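Local structure of endosialidase (Enterobacteria phage phi92, 4HIZ) at residues 282-285 with 286-289; 401-405 with 406-410; 534-537 with 538-542; 656-659 with 660-663. The protein hydrolyses internal alpha-2,8 and alpha-2,9 linkages of sialic acid polymers, probably to let the phage get through the polysialic acid capsule of its host. All blocks are in the same frame, centred on the assembly; numbering follows the deposited sequence.

Interaction 1 of 4, residues 282-285 with 286-289; sequences STNA and DLCV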
# COMPACT_ATOMS: atom_id res chain seq x y z
N SER A 282 34.79 21.84 -17.04
CA SER A 282 36.08 22.26 -17.62
C SER A 282 36.55 23.49 -16.84
O SER A 282 35.73 24.26 -16.33
CB SER A 282 35.88 22.61 -19.10
OG SER A 282 37.13 23.12 -19.61
N THR A 283 37.86 23.68 -16.72
CA THR A 283 38.34 24.93 -16.16
C THR A 283 38.34 26.07 -17.18
O THR A 283 38.60 27.22 -16.84
CB THR A 283 39.73 24.77 -15.52
OG1 THR A 283 40.61 24.19 -16.48
CG2 THR A 283 39.63 23.85 -14.30
N ASN A 284 38.03 25.73 -18.44
CA ASN A 284 37.79 26.73 -19.49
C ASN A 284 36.38 27.25 -19.38
O ASN A 284 35.44 26.49 -19.66
CB ASN A 284 37.96 26.05 -20.84
CG ASN A 284 37.86 27.02 -22.01
OD1 ASN A 284 37.26 28.08 -21.91
ND2 ASN A 284 38.43 26.63 -23.16
N ALA A 285 36.21 28.51 -18.99
CA ALA A 285 34.88 29.09 -18.77
C ALA A 285 33.97 29.02 -20.02
O ALA A 285 32.74 29.05 -19.91
CB ALA A 285 34.99 30.55 -18.30
N ASP A 286 34.58 28.95 -21.20
CA ASP A 286 33.80 28.91 -22.41
C ASP A 286 33.36 27.50 -22.81
O ASP A 286 32.55 27.34 -23.74
CB ASP A 286 34.61 29.53 -23.57
CG ASP A 286 34.73 31.03 -23.47
OD1 ASP A 286 33.78 31.70 -23.03
OD2 ASP A 286 35.77 31.57 -23.89
N LEU A 287 33.90 26.48 -22.14
CA LEU A 287 33.44 25.12 -22.39
C LEU A 287 32.66 24.58 -21.22
O LEU A 287 31.78 23.73 -21.41
CB LEU A 287 34.63 24.19 -22.62
CG LEU A 287 35.42 24.53 -23.87
CD1 LEU A 287 36.61 23.58 -23.99
CD2 LEU A 287 34.49 24.41 -25.06
N CYS A 288 33.01 25.00 -20.01
CA CYS A 288 32.43 24.40 -18.78
C CYS A 288 30.89 24.37 -18.81
O CYS A 288 30.24 25.38 -19.12
CB CYS A 288 32.92 25.16 -17.50
SG CYS A 288 32.45 24.33 -15.95
N VAL A 289 30.32 23.21 -18.49
CA VAL A 289 28.87 23.15 -18.23
C VAL A 289 28.67 22.63 -16.82
O VAL A 289 29.19 21.58 -16.44
CB VAL A 289 28.14 22.25 -19.25
CG1 VAL A 289 26.60 22.09 -18.90
CG2 VAL A 289 28.29 22.83 -20.66
O HOH W 1 30.55 27.72 -20.48

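Interaction 2 of 4, residues 401-405 with 406-410; sequences FAKVG and DYLYI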
# COMPACT_ATOMS: atom_id res chain seq x y z
N PHE A 401 7.68 28.16 -15.83
CA PHE A 401 6.55 28.97 -16.24
C PHE A 401 5.87 28.36 -17.45
O PHE A 401 6.45 27.50 -18.14
CB PHE A 401 7.00 30.40 -16.58
CG PHE A 401 7.93 30.48 -17.76
CD1 PHE A 401 9.31 30.32 -17.58
CD2 PHE A 401 7.42 30.69 -19.06
CE1 PHE A 401 10.19 30.38 -18.68
CE2 PHE A 401 8.32 30.76 -20.16
CZ PHE A 401 9.68 30.59 -19.96
N ALA A 402 4.64 28.80 -17.70
CA ALA A 402 4.01 28.56 -19.00
C ALA A 402 3.35 29.84 -19.50
O ALA A 402 3.03 30.72 -18.69
CB ALA A 402 2.92 27.45 -18.84
N LYS A 403 3.12 29.94 -20.81
CA LYS A 403 2.40 31.08 -21.38
C LYS A 403 0.95 30.66 -21.62
O LYS A 403 0.69 29.62 -22.25
CB LYS A 403 3.01 31.53 -22.72
CG LYS A 403 2.34 32.77 -23.27
CD LYS A 403 3.19 33.33 -24.44
CE LYS A 403 2.61 34.63 -24.97
NZ LYS A 403 1.35 34.32 -25.74
N VAL A 404 0.01 31.43 -21.08
CA VAL A 404 -1.41 31.16 -21.30
C VAL A 404 -2.00 32.48 -21.76
O VAL A 404 -2.03 33.45 -21.02
CB VAL A 404 -2.11 30.69 -20.00
CG1 VAL A 404 -3.59 30.41 -20.26
CG2 VAL A 404 -1.43 29.44 -19.43
N GLY A 405 -2.43 32.53 -23.01
CA GLY A 405 -2.85 33.79 -23.59
C GLY A 405 -1.72 34.79 -23.53
O GLY A 405 -0.57 34.47 -23.87
N ASP A 406 -2.03 35.99 -23.06
CA ASP A 406 -1.07 37.08 -23.07
C ASP A 406 -0.05 37.00 -21.94
O ASP A 406 0.87 37.82 -21.88
CB ASP A 406 -1.81 38.42 -22.94
CG ASP A 406 -2.57 38.82 -24.21
OD1 ASP A 406 -2.32 38.27 -25.30
OD2 ASP A 406 -3.43 39.73 -24.10
N TYR A 407 -0.21 36.03 -21.04
CA TYR A 407 0.55 36.03 -19.79
C TYR A 407 1.49 34.86 -19.62
O TYR A 407 1.19 33.74 -20.02
CB TYR A 407 -0.43 35.98 -18.60
CG TYR A 407 -1.29 37.20 -18.53
CD1 TYR A 407 -0.88 38.33 -17.83
CD2 TYR A 407 -2.54 37.22 -19.15
CE1 TYR A 407 -1.69 39.47 -17.75
CE2 TYR A 407 -3.36 38.34 -19.08
CZ TYR A 407 -2.92 39.46 -18.40
OH TYR A 407 -3.75 40.56 -18.35
N LEU A 408 2.61 35.13 -18.96
CA LEU A 408 3.42 34.05 -18.41
C LEU A 408 2.99 33.87 -16.97
O LEU A 408 2.95 34.85 -16.20
CB LEU A 408 4.91 34.44 -18.41
CG LEU A 408 5.53 34.69 -19.80
CD1 LEU A 408 7.04 34.84 -19.65
CD2 LEU A 408 5.22 33.55 -20.75
N TYR A 409 2.70 32.63 -16.59
CA TYR A 409 2.47 32.26 -15.18
C TYR A 409 3.78 31.68 -14.68
O TYR A 409 4.21 30.61 -15.16
CB TYR A 409 1.37 31.21 -15.07
CG TYR A 409 -0.03 31.71 -15.26
CD1 TYR A 409 -0.53 31.98 -16.52
CD2 TYR A 409 -0.88 31.85 -14.18
CE1 TYR A 409 -1.83 32.40 -16.68
CE2 TYR A 409 -2.17 32.27 -14.34
CZ TYR A 409 -2.64 32.54 -15.59
OH TYR A 409 -3.94 32.96 -15.76
N ILE A 410 4.43 32.40 -13.75
CA ILE A 410 5.79 32.09 -13.30
C ILE A 410 5.77 31.74 -11.82
O ILE A 410 5.18 32.47 -11.04
CB ILE A 410 6.73 33.31 -13.52
CG1 ILE A 410 6.70 33.70 -15.01
CG2 ILE A 410 8.15 32.96 -13.07
CD1 ILE A 410 7.47 35.00 -15.31

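Interaction 3 of 4, residues 534-537 with 538-542; sequences FKYG and ATPNR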
# COMPACT_ATOMS: atom_id res chain seq x y z
N PHE A 534 -12.93 13.32 -8.22
CA PHE A 534 -13.41 12.31 -7.27
C PHE A 534 -12.56 12.31 -6.03
O PHE A 534 -11.42 12.78 -6.04
CB PHE A 534 -13.42 10.88 -7.92
CG PHE A 534 -12.08 10.46 -8.49
CD1 PHE A 534 -11.08 9.95 -7.65
CD2 PHE A 534 -11.81 10.62 -9.87
CE1 PHE A 534 -9.80 9.60 -8.16
CE2 PHE A 534 -10.55 10.25 -10.37
CZ PHE A 534 -9.57 9.74 -9.52
N LYS A 535 -13.15 11.81 -4.94
CA LYS A 535 -12.42 11.52 -3.71
C LYS A 535 -11.83 10.12 -3.87
O LYS A 535 -12.47 9.23 -4.43
CB LYS A 535 -13.40 11.51 -2.55
CG LYS A 535 -12.71 11.46 -1.21
CD LYS A 535 -13.73 11.61 -0.04
CE LYS A 535 -15.14 12.06 -0.53
NZ LYS A 535 -15.26 13.48 -1.00
N TYR A 536 -10.63 9.89 -3.38
CA TYR A 536 -10.09 8.53 -3.50
C TYR A 536 -10.44 7.72 -2.29
O TYR A 536 -10.02 8.08 -1.17
CB TYR A 536 -8.59 8.61 -3.66
CG TYR A 536 -7.89 7.32 -3.95
CD1 TYR A 536 -7.63 6.93 -5.27
CD2 TYR A 536 -7.44 6.50 -2.93
CE1 TYR A 536 -6.92 5.76 -5.53
CE2 TYR A 536 -6.75 5.34 -3.19
CZ TYR A 536 -6.47 4.99 -4.49
OH TYR A 536 -5.76 3.85 -4.74
N GLY A 537 -11.15 6.61 -2.47
CA GLY A 537 -11.52 5.79 -1.31
C GLY A 537 -11.21 4.32 -1.58
O GLY A 537 -11.77 3.43 -0.94
N ALA A 538 -10.31 4.03 -2.53
CA ALA A 538 -9.97 2.64 -2.86
C ALA A 538 -8.83 2.12 -2.01
O ALA A 538 -8.04 2.91 -1.46
CB ALA A 538 -9.54 2.55 -4.35
N THR A 539 -8.72 0.80 -1.91
CA THR A 539 -7.51 0.19 -1.38
C THR A 539 -6.40 0.34 -2.44
O THR A 539 -6.53 -0.16 -3.56
CB THR A 539 -7.75 -1.29 -1.08
OG1 THR A 539 -8.71 -1.40 -0.00
CG2 THR A 539 -6.49 -1.96 -0.62
N PRO A 540 -5.31 1.06 -2.14
CA PRO A 540 -4.30 1.23 -3.21
C PRO A 540 -3.69 -0.12 -3.54
O PRO A 540 -3.24 -0.83 -2.62
CB PRO A 540 -3.24 2.15 -2.57
CG PRO A 540 -3.97 2.84 -1.49
CD PRO A 540 -4.96 1.80 -0.91
N ASN A 541 -3.69 -0.49 -4.81
CA ASN A 541 -3.39 -1.87 -5.13
C ASN A 541 -2.61 -2.00 -6.44
O ASN A 541 -2.76 -2.98 -7.17
CB ASN A 541 -4.72 -2.67 -5.19
CG ASN A 541 -4.73 -3.85 -4.26
OD1 ASN A 541 -3.71 -4.31 -3.77
ND2 ASN A 541 -5.93 -4.38 -4.03
N ARG A 542 -1.72 -1.03 -6.67
CA ARG A 542 -0.87 -1.10 -7.87
C ARG A 542 0.53 -1.56 -7.50
O ARG A 542 1.14 -2.36 -8.21
CB ARG A 542 -0.75 0.25 -8.62
CG ARG A 542 -2.05 0.86 -9.16
CD ARG A 542 -2.95 -0.22 -9.78
NE ARG A 542 -4.11 0.37 -10.49
CZ ARG A 542 -4.17 0.52 -11.81
NH1 ARG A 542 -3.18 0.12 -12.58
NH2 ARG A 542 -5.26 1.04 -12.37

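Interaction 4 of 4, residues 656-659 with 660-663; sequences PYLD and GQVS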
# COMPACT_ATOMS: atom_id res chain seq x y z
N PRO A 656 37.78 -41.28 -2.06
CA PRO A 656 38.22 -40.31 -1.05
C PRO A 656 38.93 -39.15 -1.75
O PRO A 656 39.60 -39.34 -2.77
CB PRO A 656 39.21 -41.12 -0.20
CG PRO A 656 39.83 -42.12 -1.19
CD PRO A 656 38.66 -42.46 -2.14
N TYR A 657 38.80 -37.95 -1.21
CA TYR A 657 39.48 -36.79 -1.81
C TYR A 657 41.01 -36.88 -1.68
O TYR A 657 41.75 -36.64 -2.65
CB TYR A 657 39.00 -35.49 -1.14
CG TYR A 657 39.52 -34.25 -1.82
CD1 TYR A 657 38.88 -33.72 -2.93
CD2 TYR A 657 40.67 -33.63 -1.36
CE1 TYR A 657 39.37 -32.58 -3.57
CE2 TYR A 657 41.18 -32.50 -1.98
CZ TYR A 657 40.52 -31.98 -3.08
OH TYR A 657 41.05 -30.85 -3.70
N LEU A 658 41.47 -37.21 -0.48
CA LEU A 658 42.90 -37.41 -0.25
C LEU A 658 43.25 -38.87 -0.49
O LEU A 658 42.40 -39.75 -0.33
CB LEU A 658 43.29 -36.99 1.16
CG LEU A 658 43.16 -35.50 1.44
CD1 LEU A 658 43.35 -35.21 2.90
CD2 LEU A 658 44.14 -34.75 0.59
N ASP A 659 44.48 -39.13 -0.92
CA ASP A 659 44.96 -40.48 -1.21
C ASP A 659 45.56 -41.06 0.07
O ASP A 659 46.37 -40.39 0.74
CB ASP A 659 46.02 -40.35 -2.31
CG ASP A 659 46.54 -41.69 -2.83
OD1 ASP A 659 45.79 -42.67 -2.96
OD2 ASP A 659 47.76 -41.72 -3.14
N GLY A 660 45.14 -42.28 0.41
CA GLY A 660 45.70 -43.04 1.52
C GLY A 660 45.43 -42.51 2.91
O GLY A 660 46.19 -42.85 3.83
N GLN A 661 44.36 -41.73 3.10
CA GLN A 661 44.14 -41.07 4.42
C GLN A 661 42.76 -41.27 5.05
O GLN A 661 42.59 -41.04 6.25
CB GLN A 661 44.41 -39.58 4.30
CG GLN A 661 45.85 -39.29 3.93
CD GLN A 661 46.12 -37.82 3.78
OE1 GLN A 661 45.82 -37.03 4.68
NE2 GLN A 661 46.69 -37.44 2.65
N VAL A 662 41.80 -41.73 4.25
CA VAL A 662 40.38 -41.78 4.60
C VAL A 662 39.97 -43.25 4.60
O VAL A 662 40.22 -43.95 3.63
CB VAL A 662 39.55 -41.07 3.45
CG1 VAL A 662 38.08 -41.14 3.71
CG2 VAL A 662 39.99 -39.63 3.29
N SER A 663 39.34 -43.73 5.66
CA SER A 663 38.96 -45.14 5.68
C SER A 663 37.59 -45.38 5.08
O SER A 663 36.74 -44.48 5.07
CB SER A 663 39.05 -45.75 7.08
OG SER A 663 38.04 -45.22 7.90
O HOH W 2 42.14 -41.86 1.31

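Interaction 1 of 4, residues 282-285 with 286-289
The carbonyl of N284 takes two backbone bonds as the chain curls into a tight turn: C288 N approaches nearly along the C=O axis at 2.9 Å from N284 O, and L287 N comes from above the carbonyl plane. The N284 side chain bonds to the same turn. Its CG lies anti to the backbone N (chi1 -175°), and OD1 accepts from D286 N at 2.9 Å, with the donor tilted from the amide plane. ND2 of N284 lies against the L287 side chain, 3.6 Å from L287 CD1. The two side chains cross obliquely. One step earlier, S282 OG accepts from N284 N at 3.0 Å, which holds N284 in position. S282 N also gives a long bond to C288 SG, 3.6 Å and nearly straight at 163°. A water donates to both A285 O and C288 O and so links them. D286 OD1 forms a salt bridge with R318. The side chains of A285 and C288 pack on I314 and N311. An ST turn at S282 thus runs into an Asx turn at N284. Both lie in the loop that leads from strand 272-275 to strand 291-297, a connection between two blades of the sialidase beta-propeller.

Interaction 2 of 4, residues 401-405 with 406-410
V404 N donates to Y407 O at 2.8 Å, and Y407 N returns a bond to V404 O at 3.2 Å. This pair closes the end of a beta hairpin in a propeller sheet, where a type II' turn runs from V404 to Y407. One pair further along, A402 and Y409 exchange two bonds, and Y409 N to A402 O is the shorter at 2.9 Å. G405 has a positive phi of 58°, as expected for the first inner position of a type II' turn. Within 401-405, K403 NZ donates to G405 O at 2.7 Å. The lysine chain is extended up to a bend at chi4 (-73°), which brings NZ to the carbonyl oxygen of G405.

F401, K403, L408 and I410 share one face of the hairpin. L408 CD2 lies 3.6 Å from K403 CB and also meets the F401 ring at CD2. F401 and L408 run side by side and point the same way. F401 CB packs on I410 CG1 at 3.7 Å. Y360, on strand 358-365 of another sheet, touches F401, K403 and L408. A402, V404, Y407 and Y409 occupy the other face. There K440 of the adjoining strand receives both tyrosines: its NZ is hydrogen-bonded to Y409 OH, and it makes a cation-pi contact with Y407. V404 CB meets the Y409 ring at CE1, 3.7 Å away.

Interaction 3 of 4, residues 534-537 with 538-542
Y536 has CG anti to its own N (chi1 -173°) and its ring plane about square to the plane of CA, CB and CG (chi2 93°). This swings the ring along the following chain to A538. G537 joins the two residues. The result is a CH-pi contact at a trimer interface: A538 CB sits over the ring face, 4.3 Å from the centroid of the Y536 ring and 26° off its normal. The nearest ring atom to this methyl is Y536 CZ, 3.9 Å from A538 CB. A538 N lies over a face of the ring too, 3.8 Å from Y536 CD2. A538 O comes within 3.2 Å of Y536 CE2.

The tyrosine is also held from the second subunit: K535 and Y536 pair in parallel with a strand of that chain, so the sheet continues across the boundary. Y536 OH is hydrogen-bonded to D78 of the second subunit, whose other carboxylate oxygen forms a salt bridge with R542, and one aspartate thus receives both side chains.

P540 sits farther along the tyrosine, and it also packs on P540 of the third subunit. Its CG lies at the ring edge, near the ring plane and 4.1 Å from Y536 CE2. Its backbone comes closer to the tyrosine hydroxyl, with P540 CA 3.4 Å from Y536 OH.

Interaction 4 of 4, residues 656-659 with 660-663
P656 and V662 form the tight half of this contact: P656 CB meets V662 CB at 3.7 Å. Both valine methyls come to the proline carbon from the same side. V662 has CG1 anti to its backbone N (chi1 177°), which leaves CG2 beside the backbone N, 3.9 Å from P656 CB. W671 of the second subunit packs on both residues, so the apolar pair is buried between chains.

The other half is loose and faces solvent. L658 CD1 touches Q661 OE1 at 3.5 Å without a polar bond. Here D659 and G660 have backbone angles close to those of a type II turn, with G660 at a positive phi. Water fills the place of the closing bond: it donates to L658 O at 2.7 Å and accepts from Q661 N at 2.9 Å. The D659 carboxylate reaches away to a salt bridge with R670 of the second subunit.

P656 pairs in parallel with a strand of the third subunit, and S663 N bonds to N653 of that chain. A loop held between two other chains in this way is consistent with the interwoven trimeric stalk of phage tail fibres.

How the interactions relate
The four contacts follow one another along the chain, and none nests in or crosses another. Interaction 1 closes a turn between two propeller sheets. Interaction 2 closes a hairpin that includes the edge strand, within this chain, of another sheet in the same domain, about 33 Å away between centres. Interaction 3 comes after the propeller strands, where the chain leaves for the C-terminal part and meets both other subunits. Interaction 4 lies far along that part, about 68 Å from interaction 3 between centres, and again touches both neighbours. The first two contacts therefore shape the propeller of one chain, while the last two lie where the chain meets both other subunits.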